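Local coordinates for glycosylation Associate Protein 2 (Streptococcus agalactiae serotype V, PDB 6OYC) that probably works with partner Gap proteins in the glycosylation of adhesins and their export through the accessory Sec system, at residues D289-K294 with T321-I326; P295-Y300 with A356-S361; L384-I389 with S449-A454; A388-K393 with S504-M509. All coordinates share one frame; numbering follows the deposited sequence.

In the fold
All four interactions belong to one mixed eight-stranded sheet, whose strand order, 1-2-4-3-5-6-7-8, is that of the alpha/beta-hydrolase fold. Along the chain, interactions 1 and 2 cross, because their segments alternate; interactions 3 and 4 follow, both starting from strand 388-392. Interaction 1 lies where strand 283-289, second from the sheet's edge, pairs antiparallel with strand 323-327. Its centre is about 7 Å from that of interaction 2, where the neighbouring strand 297-301 meets the end of helix 341-358. Interaction 3 pairs strands 388-392 and 452-458, and interaction 4, centred about 11 Å away, lays helix 495-514 on them. Together they illustrate how antiparallel and parallel strand pairing, with flanking helices, builds one domain from distant segments.

Interaction 1. Residues D289-K294 with T321-I326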
loop_
_atom_site.group_PDB
_atom_site.type_symbol
_atom_site.label_atom_id
_atom_site.label_comp_id
_atom_site.label_asym_id
_atom_site.label_seq_id
_atom_site.Cartn_x
_atom_site.Cartn_y
_atom_site.Cartn_z
ATOM N N ASP B 289 3.762 -11.702 -0.140
ATOM C CA ASP B 289 4.552 -12.665 0.638
ATOM C C ASP B 289 4.296 -14.052 0.053
ATOM O O ASP B 289 3.165 -14.568 0.180
ATOM C CB ASP B 289 4.176 -12.617 2.122
ATOM C CG ASP B 289 5.096 -13.468 3.013
ATOM O OD1 ASP B 289 5.901 -14.278 2.505
ATOM O OD2 ASP B 289 5.007 -13.330 4.250
ATOM N N PRO B 290 5.287 -14.688 -0.589
ATOM C CA PRO B 290 5.038 -16.014 -1.190
ATOM C C PRO B 290 4.932 -17.138 -0.175
ATOM O O PRO B 290 4.459 -18.213 -0.536
ATOM C CB PRO B 290 6.254 -16.217 -2.106
ATOM C CG PRO B 290 7.356 -15.530 -1.361
ATOM C CD PRO B 290 6.708 -14.307 -0.687
ATOM N N VAL B 291 5.389 -16.938 1.061
ATOM C CA VAL B 291 5.274 -17.916 2.145
ATOM C C VAL B 291 5.845 -19.273 1.720
ATOM O O VAL B 291 7.049 -19.377 1.462
ATOM C CB VAL B 291 3.817 -18.001 2.636
ATOM C CG1 VAL B 291 3.714 -18.758 3.998
ATOM C CG2 VAL B 291 3.267 -16.579 2.785
ATOM N N ASP B 292 5.023 -20.326 1.669
ATOM C CA ASP B 292 5.535 -21.664 1.356
ATOM C C ASP B 292 5.464 -21.997 -0.127
ATOM O O ASP B 292 5.769 -23.129 -0.507
ATOM C CB ASP B 292 4.804 -22.753 2.165
ATOM C CG ASP B 292 3.286 -22.740 1.967
ATOM O OD1 ASP B 292 2.798 -22.345 0.881
ATOM O OD2 ASP B 292 2.575 -23.136 2.915
ATOM N N PHE B 293 5.066 -21.043 -0.966
ATOM C CA PHE B 293 5.072 -21.185 -2.420
ATOM C C PHE B 293 4.126 -22.282 -2.897
ATOM O O PHE B 293 4.260 -22.784 -4.020
ATOM C CB PHE B 293 6.483 -21.454 -2.954
ATOM C CG PHE B 293 7.443 -20.292 -2.814
ATOM C CD1 PHE B 293 8.032 -19.996 -1.589
ATOM C CD2 PHE B 293 7.809 -19.540 -3.927
ATOM C CE1 PHE B 293 8.954 -18.957 -1.466
ATOM C CE2 PHE B 293 8.733 -18.496 -3.812
ATOM C CZ PHE B 293 9.307 -18.207 -2.577
ATOM N N LYS B 294 3.183 -22.628 -2.069
ATOM C CA LYS B 294 2.202 -23.607 -2.412
ATOM C C LYS B 294 0.849 -22.937 -2.516
ATOM O O LYS B 294 0.579 -22.008 -1.842
ATOM C CB LYS B 294 2.213 -24.708 -1.377
ATOM C CG LYS B 294 3.580 -25.305 -1.225
ATOM C CD LYS B 294 3.548 -26.610 -0.495
ATOM C CE LYS B 294 4.797 -26.813 0.308
ATOM N NZ LYS B 294 4.449 -26.821 1.748
ATOM N N THR B 321 -0.668 -19.192 3.885
ATOM C CA THR B 321 -0.740 -19.304 2.441
ATOM C C THR B 321 -0.034 -18.110 1.793
ATOM O O THR B 321 0.135 -17.065 2.430
ATOM C CB THR B 321 -2.219 -19.361 2.016
ATOM O OG1 THR B 321 -2.331 -19.712 0.631
ATOM C CG2 THR B 321 -2.898 -18.018 2.257
ATOM N N PRO B 322 0.433 -18.237 0.549
ATOM C CA PRO B 322 0.969 -17.054 -0.142
ATOM C C PRO B 322 -0.121 -16.014 -0.293
ATOM O O PRO B 322 -1.278 -16.351 -0.565
ATOM C CB PRO B 322 1.423 -17.593 -1.502
ATOM C CG PRO B 322 1.547 -19.086 -1.309
ATOM C CD PRO B 322 0.570 -19.467 -0.249
ATOM N N PHE B 323 0.242 -14.740 -0.105
ATOM C CA PHE B 323 -0.791 -13.714 -0.066
ATOM C C PHE B 323 -0.311 -12.372 -0.604
ATOM O O PHE B 323 0.881 -12.040 -0.595
ATOM C CB PHE B 323 -1.363 -13.542 1.350
ATOM C CG PHE B 323 -0.427 -12.901 2.349
ATOM C CD1 PHE B 323 0.465 -13.670 3.074
ATOM C CD2 PHE B 323 -0.498 -11.527 2.611
ATOM C CE1 PHE B 323 1.297 -13.101 4.024
ATOM C CE2 PHE B 323 0.331 -10.934 3.568
ATOM C CZ PHE B 323 1.235 -11.718 4.274
ATOM N N MET B 324 -1.281 -11.607 -1.077
ATOM C CA MET B 324 -1.067 -10.287 -1.632
ATOM C C MET B 324 -2.059 -9.342 -0.978
ATOM O O MET B 324 -3.217 -9.712 -0.750
ATOM C CB MET B 324 -1.248 -10.306 -3.146
ATOM C CG MET B 324 -0.720 -9.101 -3.877
ATOM S SD MET B 324 -0.897 -9.371 -5.655
ATOM C CE MET B 324 -0.615 -7.721 -6.310
ATOM N N LEU B 325 -1.591 -8.142 -0.633
ATOM C CA LEU B 325 -2.455 -7.069 -0.156
ATOM C C LEU B 325 -2.466 -5.931 -1.166
ATOM O O LEU B 325 -1.451 -5.646 -1.809
ATOM C CB LEU B 325 -1.996 -6.549 1.201
ATOM C CG LEU B 325 -1.557 -7.598 2.220
ATOM C CD1 LEU B 325 -1.044 -6.889 3.471
ATOM C CD2 LEU B 325 -2.717 -8.553 2.547
ATOM N N ILE B 326 -3.621 -5.290 -1.314
ATOM C CA ILE B 326 -3.822 -4.177 -2.236
ATOM C C ILE B 326 -4.595 -3.097 -1.486
ATOM O O ILE B 326 -5.638 -3.383 -0.887
ATOM C CB ILE B 326 -4.583 -4.615 -3.506
ATOM C CG1 ILE B 326 -4.119 -6.014 -3.959
ATOM C CG2 ILE B 326 -4.431 -3.585 -4.625
ATOM C CD1 ILE B 326 -4.524 -6.396 -5.359
#
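D289 and F323 exchange both backbone hydrogen bonds available to an antiparallel hydrogen-bonded pair. D289 N gives its proton to F323 O (2.9 Å) almost straight, at 174°, and F323 N returns one to D289 O at the same length. The D289 carbonyl is also approached by P322 CA, a CA-H...O contact of 3.3 Å. On the side chains' face of the sheet, D289 CB reaches F323 CE1 at 3.5 Å, the carboxylate plane turned 51° against the ring. Having CG anti to the backbone N (chi1 -172°) sends that carboxylate on to the turn, where OD1 accepts from V291 N from above its own plane, an Asx turn.

This is where strand 283-289 leaves the sheet of the alpha/beta-hydrolase fold: a type II' beta turn from P290 to F293 reverses the chain, closed by F293 N on P290 O. A second Asx turn follows, with K294 N bound to D292 OD1 on the anti side of the carboxylate, tilted out of its plane (3.0 Å). D292 OD1 has a further partner in R516, a salt bridge, and the same arginine donates to K294 O. Into the mouth of this loop fits the P322 ring, its CG 3.1 Å from P290 O and its CD 3.0 Å from K294 O, apolar carbons facing carbonyls whose hydrogen bonds come from F293 N and R516. V291 adds CG2, which lies 3.2 Å from T321 O and also touches the F323 ring obliquely. Across the strand, P322 O is taken up by T298, through both its backbone N and OG1.

Interaction 2. Residues P295-Y300 with A356-S361; sequences PPLTVY and AFLNFS
A short backbone bond, N359 N to A356 O at 2.7 Å, belongs to the Schellman motif that ends helix 341-358 and sets L358 and F360 against L297 and P295. N359, with phi +48°, is the first residue to leave the helix, and F360 follows it, lying flat between two partners. One face has L358 CB over its centre, from the same turn. The opposite face receives P295 CG, a CH-pi contact 3.9 Å from the ring centroid and 21° off its normal. The proline's own N comes within 3.3 Å of F360 CZ, so the tertiary nitrogen, which has no proton to give, is simply packed against the aromatic carbon. L297 N meets the ring at its edge, 4.0 Å from CD2, while L297 CB sits equally far from L358 CD1. The peptide between P295 and P296 is cis, bending the backbone just before the strand begins.

F360 lies between the last turn of helix 341-358 and the start of strand 297-301, and that helix links strands 323-327 and 365-370. From L297 onward the chain runs as strand 297-301 between those two strands, while P295 and P296 also touch F514 of helix 495-514.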
loop_
_atom_site.group_PDB
_atom_site.type_symbol
_atom_site.label_atom_id
_atom_site.label_comp_id
_atom_site.label_asym_id
_atom_site.label_seq_id
_atom_site.Cartn_x
_atom_site.Cartn_y
_atom_site.Cartn_z
ATOM N N PRO B 295 -0.010 -23.451 -3.370
ATOM C CA PRO B 295 -1.340 -22.900 -3.605
ATOM C C PRO B 295 -2.243 -22.918 -2.424
ATOM O O PRO B 295 -2.116 -23.739 -1.584
ATOM C CB PRO B 295 -1.899 -23.821 -4.647
ATOM C CG PRO B 295 -0.720 -24.344 -5.350
ATOM C CD PRO B 295 0.291 -24.539 -4.291
ATOM N N PRO B 296 -3.158 -21.985 -2.370
ATOM C CA PRO B 296 -3.324 -20.998 -3.417
ATOM C C PRO B 296 -2.781 -19.634 -3.039
ATOM O O PRO B 296 -2.352 -19.456 -1.935
ATOM C CB PRO B 296 -4.814 -20.906 -3.489
ATOM C CG PRO B 296 -5.217 -21.018 -2.095
ATOM C CD PRO B 296 -4.234 -21.880 -1.399
ATOM N N LEU B 297 -2.801 -18.693 -3.970
ATOM C CA LEU B 297 -2.398 -17.326 -3.677
ATOM C C LEU B 297 -3.668 -16.578 -3.255
ATOM O O LEU B 297 -4.634 -16.554 -3.971
ATOM C CB LEU B 297 -1.717 -16.669 -4.854
ATOM C CG LEU B 297 -1.625 -15.156 -4.908
ATOM C CD1 LEU B 297 -0.818 -14.636 -3.763
ATOM C CD2 LEU B 297 -1.052 -14.668 -6.194
ATOM N N THR B 298 -3.634 -15.964 -2.094
ATOM C CA THR B 298 -4.811 -15.289 -1.553
ATOM C C THR B 298 -4.627 -13.772 -1.553
ATOM O O THR B 298 -3.715 -13.252 -0.901
ATOM C CB THR B 298 -5.089 -15.785 -0.142
ATOM O OG1 THR B 298 -3.924 -15.557 0.664
ATOM C CG2 THR B 298 -5.419 -17.273 -0.172
ATOM N N VAL B 299 -5.528 -13.062 -2.227
ATOM C CA VAL B 299 -5.443 -11.613 -2.400
ATOM C C VAL B 299 -6.519 -10.945 -1.553
ATOM O O VAL B 299 -7.707 -11.282 -1.662
ATOM C CB VAL B 299 -5.594 -11.224 -3.882
ATOM C CG1 VAL B 299 -5.555 -9.708 -4.065
ATOM C CG2 VAL B 299 -4.527 -11.906 -4.731
ATOM N N TYR B 300 -6.112 -9.989 -0.717
ATOM C CA TYR B 300 -7.041 -9.196 0.087
ATOM C C TYR B 300 -6.969 -7.739 -0.343
ATOM O O TYR B 300 -5.913 -7.112 -0.217
ATOM C CB TYR B 300 -6.723 -9.315 1.575
ATOM C CG TYR B 300 -7.712 -8.593 2.464
ATOM C CD1 TYR B 300 -9.063 -8.946 2.467
ATOM C CD2 TYR B 300 -7.298 -7.560 3.312
ATOM C CE1 TYR B 300 -9.971 -8.291 3.284
ATOM C CE2 TYR B 300 -8.204 -6.894 4.127
ATOM C CZ TYR B 300 -9.539 -7.266 4.111
ATOM O OH TYR B 300 -10.439 -6.615 4.924
ATOM N N ALA B 356 2.221 -15.540 -11.913
ATOM C CA ALA B 356 3.330 -15.982 -12.754
ATOM C C ALA B 356 4.562 -16.309 -11.918
ATOM O O ALA B 356 5.143 -17.393 -12.044
ATOM C CB ALA B 356 3.651 -14.912 -13.801
ATOM N N PHE B 357 4.968 -15.387 -11.042
ATOM C CA PHE B 357 6.114 -15.642 -10.170
ATOM C C PHE B 357 5.974 -16.966 -9.428
ATOM O O PHE B 357 6.952 -17.704 -9.279
ATOM C CB PHE B 357 6.275 -14.493 -9.171
ATOM C CG PHE B 357 7.388 -14.692 -8.165
ATOM C CD1 PHE B 357 8.688 -14.294 -8.453
ATOM C CD2 PHE B 357 7.129 -15.241 -6.923
ATOM C CE1 PHE B 357 9.711 -14.450 -7.512
ATOM C CE2 PHE B 357 8.145 -15.403 -5.984
ATOM C CZ PHE B 357 9.435 -15.005 -6.276
ATOM N N LEU B 358 4.775 -17.267 -8.920
ATOM C CA LEU B 358 4.537 -18.526 -8.225
ATOM C C LEU B 358 4.328 -19.702 -9.180
ATOM O O LEU B 358 4.247 -20.845 -8.719
ATOM C CB LEU B 358 3.321 -18.397 -7.306
ATOM C CG LEU B 358 3.526 -17.598 -6.019
ATOM C CD1 LEU B 358 2.189 -17.263 -5.392
ATOM C CD2 LEU B 358 4.395 -18.366 -5.035
ATOM N N ASN B 359 4.262 -19.439 -10.487
ATOM C CA ASN B 359 3.802 -20.399 -11.490
ATOM C C ASN B 359 2.492 -21.059 -11.065
ATOM O O ASN B 359 2.309 -22.272 -11.178
ATOM C CB ASN B 359 4.869 -21.446 -11.809
ATOM C CG ASN B 359 4.859 -21.842 -13.279
ATOM O OD1 ASN B 359 3.861 -22.362 -13.796
ATOM N ND2 ASN B 359 5.964 -21.565 -13.970
ATOM N N PHE B 360 1.578 -20.248 -10.557
ATOM C CA PHE B 360 0.218 -20.683 -10.313
ATOM C C PHE B 360 -0.653 -20.278 -11.491
ATOM O O PHE B 360 -0.323 -19.363 -12.251
ATOM C CB PHE B 360 -0.338 -20.078 -9.022
ATOM C CG PHE B 360 0.333 -20.566 -7.775
ATOM C CD1 PHE B 360 1.348 -21.504 -7.833
ATOM C CD2 PHE B 360 -0.052 -20.068 -6.532
ATOM C CE1 PHE B 360 1.965 -21.947 -6.682
ATOM C CE2 PHE B 360 0.559 -20.504 -5.379
ATOM C CZ PHE B 360 1.573 -21.450 -5.453
ATOM N N SER B 361 -1.773 -20.969 -11.636
ATOM C CA SER B 361 -2.770 -20.626 -12.636
ATOM C C SER B 361 -3.923 -19.874 -11.981
ATOM O O SER B 361 -4.011 -19.770 -10.757
ATOM C CB SER B 361 -3.290 -21.883 -13.341
ATOM O OG SER B 361 -4.229 -22.566 -12.522
#

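Interaction 3. Residues L384-I389 with S449-A454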
loop_
_atom_site.group_PDB
_atom_site.type_symbol
_atom_site.label_atom_id
_atom_site.label_comp_id
_atom_site.label_asym_id
_atom_site.label_seq_id
_atom_site.Cartn_x
_atom_site.Cartn_y
_atom_site.Cartn_z
ATOM N N LEU B 384 -9.644 -11.908 -14.171
ATOM C CA LEU B 384 -8.683 -12.854 -13.641
ATOM C C LEU B 384 -9.199 -14.283 -13.561
ATOM O O LEU B 384 -8.379 -15.201 -13.400
ATOM C CB LEU B 384 -8.213 -12.401 -12.250
ATOM C CG LEU B 384 -7.340 -11.144 -12.260
ATOM C CD1 LEU B 384 -7.311 -10.489 -10.891
ATOM C CD2 LEU B 384 -5.956 -11.503 -12.707
ATOM N N ASN B 385 -10.512 -14.502 -13.678
ATOM C CA ASN B 385 -11.145 -15.817 -13.597
ATOM C C ASN B 385 -10.590 -16.611 -12.403
ATOM O O ASN B 385 -10.021 -17.687 -12.591
ATOM C CB ASN B 385 -10.969 -16.593 -14.898
ATOM C CG ASN B 385 -11.982 -17.718 -15.056
ATOM O OD1 ASN B 385 -12.598 -18.167 -14.092
ATOM N ND2 ASN B 385 -12.156 -18.176 -16.288
ATOM N N PRO B 386 -10.716 -16.087 -11.189
ATOM C CA PRO B 386 -10.102 -16.758 -10.039
ATOM C C PRO B 386 -10.867 -18.014 -9.646
ATOM O O PRO B 386 -12.013 -18.249 -10.038
ATOM C CB PRO B 386 -10.175 -15.700 -8.937
ATOM C CG PRO B 386 -11.414 -14.928 -9.273
ATOM C CD PRO B 386 -11.446 -14.873 -10.783
ATOM N N HIS B 387 -10.208 -18.822 -8.822
ATOM C CA HIS B 387 -10.867 -19.982 -8.247
ATOM C C HIS B 387 -12.027 -19.575 -7.348
ATOM O O HIS B 387 -13.099 -20.188 -7.383
ATOM C CB HIS B 387 -9.866 -20.806 -7.453
ATOM C CG HIS B 387 -10.476 -22.001 -6.803
ATOM N ND1 HIS B 387 -10.902 -23.097 -7.522
ATOM C CD2 HIS B 387 -10.761 -22.266 -5.506
ATOM C CE1 HIS B 387 -11.405 -23.994 -6.693
ATOM N NE2 HIS B 387 -11.333 -23.514 -5.464
ATOM N N ALA B 388 -11.830 -18.550 -6.527
ATOM C CA ALA B 388 -12.825 -18.179 -5.538
ATOM C C ALA B 388 -12.751 -16.683 -5.252
ATOM O O ALA B 388 -11.688 -16.063 -5.336
ATOM C CB ALA B 388 -12.632 -18.974 -4.246
ATOM N N ILE B 389 -13.902 -16.122 -4.899
ATOM C CA ILE B 389 -14.041 -14.739 -4.484
ATOM C C ILE B 389 -14.811 -14.763 -3.174
ATOM O O ILE B 389 -16.001 -15.095 -3.161
ATOM C CB ILE B 389 -14.759 -13.897 -5.540
ATOM C CG1 ILE B 389 -13.849 -13.716 -6.751
ATOM C CG2 ILE B 389 -15.205 -12.561 -4.965
ATOM C CD1 ILE B 389 -14.516 -13.008 -7.891
ATOM N N SER B 449 -15.545 -18.487 -15.035
ATOM C CA SER B 449 -15.727 -19.922 -15.243
ATOM C C SER B 449 -15.130 -20.736 -14.099
ATOM O O SER B 449 -15.738 -21.711 -13.639
ATOM C CB SER B 449 -15.124 -20.341 -16.583
ATOM O OG SER B 449 -13.710 -20.352 -16.549
ATOM N N ASN B 450 -13.953 -20.341 -13.613
ATOM C CA ASN B 450 -13.303 -21.040 -12.513
ATOM C C ASN B 450 -13.912 -20.727 -11.155
ATOM O O ASN B 450 -13.518 -21.363 -10.170
ATOM C CB ASN B 450 -11.814 -20.683 -12.462
ATOM C CG ASN B 450 -11.011 -21.352 -13.553
ATOM O OD1 ASN B 450 -11.430 -22.368 -14.109
ATOM N ND2 ASN B 450 -9.838 -20.798 -13.853
ATOM N N THR B 451 -14.859 -19.789 -11.070
ATOM C CA THR B 451 -15.104 -19.045 -9.836
ATOM C C THR B 451 -16.302 -19.557 -9.044
ATOM O O THR B 451 -17.377 -19.797 -9.601
ATOM C CB THR B 451 -15.321 -17.554 -10.129
ATOM O OG1 THR B 451 -14.386 -17.092 -11.112
ATOM C CG2 THR B 451 -15.146 -16.753 -8.860
ATOM N N THR B 452 -16.115 -19.667 -7.727
ATOM C CA THR B 452 -17.189 -19.793 -6.748
ATOM C C THR B 452 -17.212 -18.548 -5.857
ATOM O O THR B 452 -16.156 -18.022 -5.500
ATOM C CB THR B 452 -16.983 -21.039 -5.876
ATOM O OG1 THR B 452 -16.727 -22.181 -6.707
ATOM C CG2 THR B 452 -18.195 -21.296 -4.986
ATOM N N PHE B 453 -18.405 -18.077 -5.476
ATOM C CA PHE B 453 -18.540 -16.883 -4.641
ATOM C C PHE B 453 -18.993 -17.258 -3.236
ATOM O O PHE B 453 -20.053 -17.867 -3.063
ATOM C CB PHE B 453 -19.528 -15.880 -5.240
ATOM C CG PHE B 453 -19.042 -15.218 -6.494
ATOM C CD1 PHE B 453 -19.194 -15.838 -7.722
ATOM C CD2 PHE B 453 -18.440 -13.970 -6.449
ATOM C CE1 PHE B 453 -18.753 -15.228 -8.887
ATOM C CE2 PHE B 453 -17.995 -13.355 -7.612
ATOM C CZ PHE B 453 -18.151 -13.981 -8.829
ATOM N N ALA B 454 -18.200 -16.880 -2.240
ATOM C CA ALA B 454 -18.618 -16.907 -0.849
ATOM C C ALA B 454 -19.015 -15.490 -0.476
ATOM O O ALA B 454 -18.176 -14.585 -0.489
ATOM C CB ALA B 454 -17.505 -17.409 0.065
#
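The amide of N385 is used at both ends: OD1 receives N450 N on a lone pair in the carbonyl plane (2.6 Å), and ND2 donates to S449 OG (2.7 Å) within the plane of the amide. Because CG stands anti to the backbone N (chi1 -160°), the group extends from the loop to the turn ahead of strand 452-458. The N450 amide, tilted 36° against it, adds a weak bond from ND2 to N385 O. Farther on, the F453 ring has T451 CG2 over one face, toward the rim, and I389 CD1 meets it obliquely, 3.5 Å from CE2. I389 and F453 run side by side and point the same way.

The backbones form a parallel ladder, the outcome of a beta-alpha-beta connection through helices 398-403, 416-424 and 429-444. H387 O accepts from T452 N, T452 O from I389 N (3.0 Å), and I389 O from A454 N (3.0 Å). Ahead of the ladder, T451 OG1 donates to P386 O, 2.9 Å away and on a lone pair. The H387 imidazole belongs to neighbours beyond: ND1 is hydrogen-bonded to D363 and NE2 to D513, and its ring meets F514 edge-to-face.

Side-chain amides and hydroxyls hold the loops together before the strands begin; backbone bonds then take over, with I389 and F453 packed on one face of the sheet, so the two chains are joined by polar bonds along the whole contact.

Interaction 4. Residues A388-K393 with S504-M509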
loop_
_atom_site.group_PDB
_atom_site.type_symbol
_atom_site.label_atom_id
_atom_site.label_comp_id
_atom_site.label_asym_id
_atom_site.label_seq_id
_atom_site.Cartn_x
_atom_site.Cartn_y
_atom_site.Cartn_z
ATOM N N ALA B 388 -11.830 -18.550 -6.527
ATOM C CA ALA B 388 -12.825 -18.179 -5.538
ATOM C C ALA B 388 -12.751 -16.683 -5.252
ATOM O O ALA B 388 -11.688 -16.063 -5.336
ATOM C CB ALA B 388 -12.632 -18.974 -4.246
ATOM N N ILE B 389 -13.902 -16.122 -4.899
ATOM C CA ILE B 389 -14.041 -14.739 -4.484
ATOM C C ILE B 389 -14.811 -14.763 -3.174
ATOM O O ILE B 389 -16.001 -15.095 -3.161
ATOM C CB ILE B 389 -14.759 -13.897 -5.540
ATOM C CG1 ILE B 389 -13.849 -13.716 -6.751
ATOM C CG2 ILE B 389 -15.205 -12.561 -4.965
ATOM C CD1 ILE B 389 -14.516 -13.008 -7.891
ATOM N N ILE B 390 -14.132 -14.458 -2.075
ATOM C CA ILE B 390 -14.740 -14.417 -0.750
ATOM C C ILE B 390 -14.985 -12.954 -0.412
ATOM O O ILE B 390 -14.039 -12.182 -0.227
ATOM C CB ILE B 390 -13.847 -15.079 0.306
ATOM C CG1 ILE B 390 -13.519 -16.520 -0.080
ATOM C CG2 ILE B 390 -14.485 -15.001 1.682
ATOM C CD1 ILE B 390 -12.512 -17.179 0.845
ATOM N N ILE B 391 -16.247 -12.554 -0.313
ATOM C CA ILE B 391 -16.567 -11.154 -0.087
ATOM C C ILE B 391 -17.660 -11.036 0.963
ATOM O O ILE B 391 -18.516 -11.915 1.100
ATOM C CB ILE B 391 -16.973 -10.463 -1.402
ATOM C CG1 ILE B 391 -17.918 -11.357 -2.206
ATOM C CG2 ILE B 391 -15.732 -10.147 -2.234
ATOM C CD1 ILE B 391 -18.566 -10.641 -3.394
ATOM N N GLY B 392 -17.609 -9.939 1.727
ATOM C CA GLY B 392 -18.612 -9.618 2.726
ATOM C C GLY B 392 -19.028 -8.157 2.714
ATOM O O GLY B 392 -18.180 -7.261 2.673
ATOM N N LYS B 393 -20.335 -7.915 2.779
ATOM C CA LYS B 393 -20.995 -6.619 2.700
ATOM C C LYS B 393 -20.680 -5.973 1.357
ATOM O O LYS B 393 -20.065 -4.900 1.306
ATOM C CB LYS B 393 -20.583 -5.728 3.872
ATOM C CG LYS B 393 -20.692 -6.437 5.219
ATOM C CD LYS B 393 -20.411 -5.512 6.389
ATOM C CE LYS B 393 -20.933 -6.090 7.693
ATOM N NZ LYS B 393 -20.602 -5.241 8.874
ATOM N N SER B 504 -13.507 -17.919 8.637
ATOM C CA SER B 504 -13.980 -19.300 8.582
ATOM C C SER B 504 -14.142 -19.762 7.141
ATOM O O SER B 504 -13.722 -20.868 6.778
ATOM C CB SER B 504 -15.303 -19.441 9.340
ATOM O OG SER B 504 -16.076 -20.518 8.836
ATOM N N GLN B 505 -14.759 -18.924 6.306
ATOM C CA GLN B 505 -14.892 -19.263 4.897
ATOM C C GLN B 505 -13.534 -19.491 4.249
ATOM O O GLN B 505 -13.401 -20.342 3.363
ATOM C CB GLN B 505 -15.657 -18.160 4.177
ATOM C CG GLN B 505 -16.622 -18.672 3.142
ATOM C CD GLN B 505 -17.663 -19.604 3.717
ATOM O OE1 GLN B 505 -18.045 -19.488 4.884
ATOM N NE2 GLN B 505 -18.132 -20.537 2.897
ATOM N N TYR B 506 -12.511 -18.759 4.695
ATOM C CA TYR B 506 -11.164 -18.977 4.182
ATOM C C TYR B 506 -10.604 -20.323 4.640
ATOM O O TYR B 506 -10.094 -21.102 3.824
ATOM C CB TYR B 506 -10.243 -17.834 4.625
ATOM C CG TYR B 506 -9.831 -16.887 3.517
ATOM C CD1 TYR B 506 -8.946 -17.288 2.527
ATOM C CD2 TYR B 506 -10.318 -15.583 3.470
ATOM C CE1 TYR B 506 -8.561 -16.420 1.510
ATOM C CE2 TYR B 506 -9.939 -14.702 2.452
ATOM C CZ TYR B 506 -9.056 -15.126 1.480
ATOM O OH TYR B 506 -8.666 -14.275 0.465
ATOM N N ARG B 507 -10.668 -20.605 5.948
ATOM C CA ARG B 507 -10.002 -21.791 6.479
ATOM C C ARG B 507 -10.661 -23.067 5.973
ATOM O O ARG B 507 -9.971 -24.034 5.622
ATOM C CB ARG B 507 -9.988 -21.760 8.010
ATOM C CG ARG B 507 -8.665 -21.295 8.620
ATOM C CD ARG B 507 -7.469 -22.127 8.117
ATOM N NE ARG B 507 -6.256 -21.861 8.893
ATOM C CZ ARG B 507 -5.045 -22.309 8.581
ATOM N NH1 ARG B 507 -4.867 -23.052 7.498
ATOM N NH2 ARG B 507 -4.009 -22.011 9.356
ATOM N N ARG B 508 -11.995 -23.081 5.910
ATOM C CA ARG B 508 -12.700 -24.245 5.388
ATOM C C ARG B 508 -12.447 -24.442 3.900
ATOM O O ARG B 508 -12.533 -25.571 3.408
ATOM C CB ARG B 508 -14.201 -24.119 5.657
ATOM C CG ARG B 508 -14.995 -23.587 4.473
ATOM C CD ARG B 508 -16.477 -23.904 4.585
ATOM N NE ARG B 508 -17.129 -23.923 3.275
ATOM C CZ ARG B 508 -17.604 -25.023 2.696
ATOM N NH1 ARG B 508 -17.505 -26.196 3.314
ATOM N NH2 ARG B 508 -18.180 -24.952 1.500
ATOM N N MET B 509 -12.115 -23.383 3.175
ATOM C CA MET B 509 -11.850 -23.555 1.756
ATOM C C MET B 509 -10.406 -23.961 1.476
ATOM O O MET B 509 -10.154 -24.744 0.554
ATOM C CB MET B 509 -12.189 -22.275 1.007
ATOM C CG MET B 509 -12.180 -22.470 -0.483
ATOM S SD MET B 509 -11.677 -20.950 -1.256
ATOM C CE MET B 509 -9.909 -21.148 -1.063
#
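I390 puts its CD1 methyl squarely over the ring of Y506: a CH-pi contact 3.7 Å from the centroid and only 7° off the ring normal. The methyl gets there because CG1 is anti to the carbonyl carbon and CD1 anti to CA (chi2 174°). Its other branch, CG2, reaches the CB of Q505 at 4.2 Å, while the Q505 chain bends at chi2 and takes its polar end away from the strand. Two residues earlier, A388 presents its CB to M509 SD at 3.7 Å. With CG anti to the backbone N (chi1 -169°), the methionine's bend at chi2 brings the sulfur to the alanine; chi3 turns the CE methyl.

What holds this first shell is a second one. The Y506 hydroxyl is hydrogen-bonded to OG of S368 on the adjacent strand, fixing the far end of the ring, and F502 meets that ring edge-to-face while also touching I390. I366 backs up A388, Y506 and M509 alike.

No hydrogen bond joins the two segments; the contact is almost wholly apolar. The helical segment runs nearly antiparallel to the strand, at 159°, with their axes 9.8 Å apart, as suits a helix laid on an alpha/beta-hydrolase sheet. Helix 495-514 thereby lies over strand 388-392 and reaches its neighbours on either side, I366 of strand 365-370 and A454 of strand 452-458, and Y506 also touches T298 of strand 297-301.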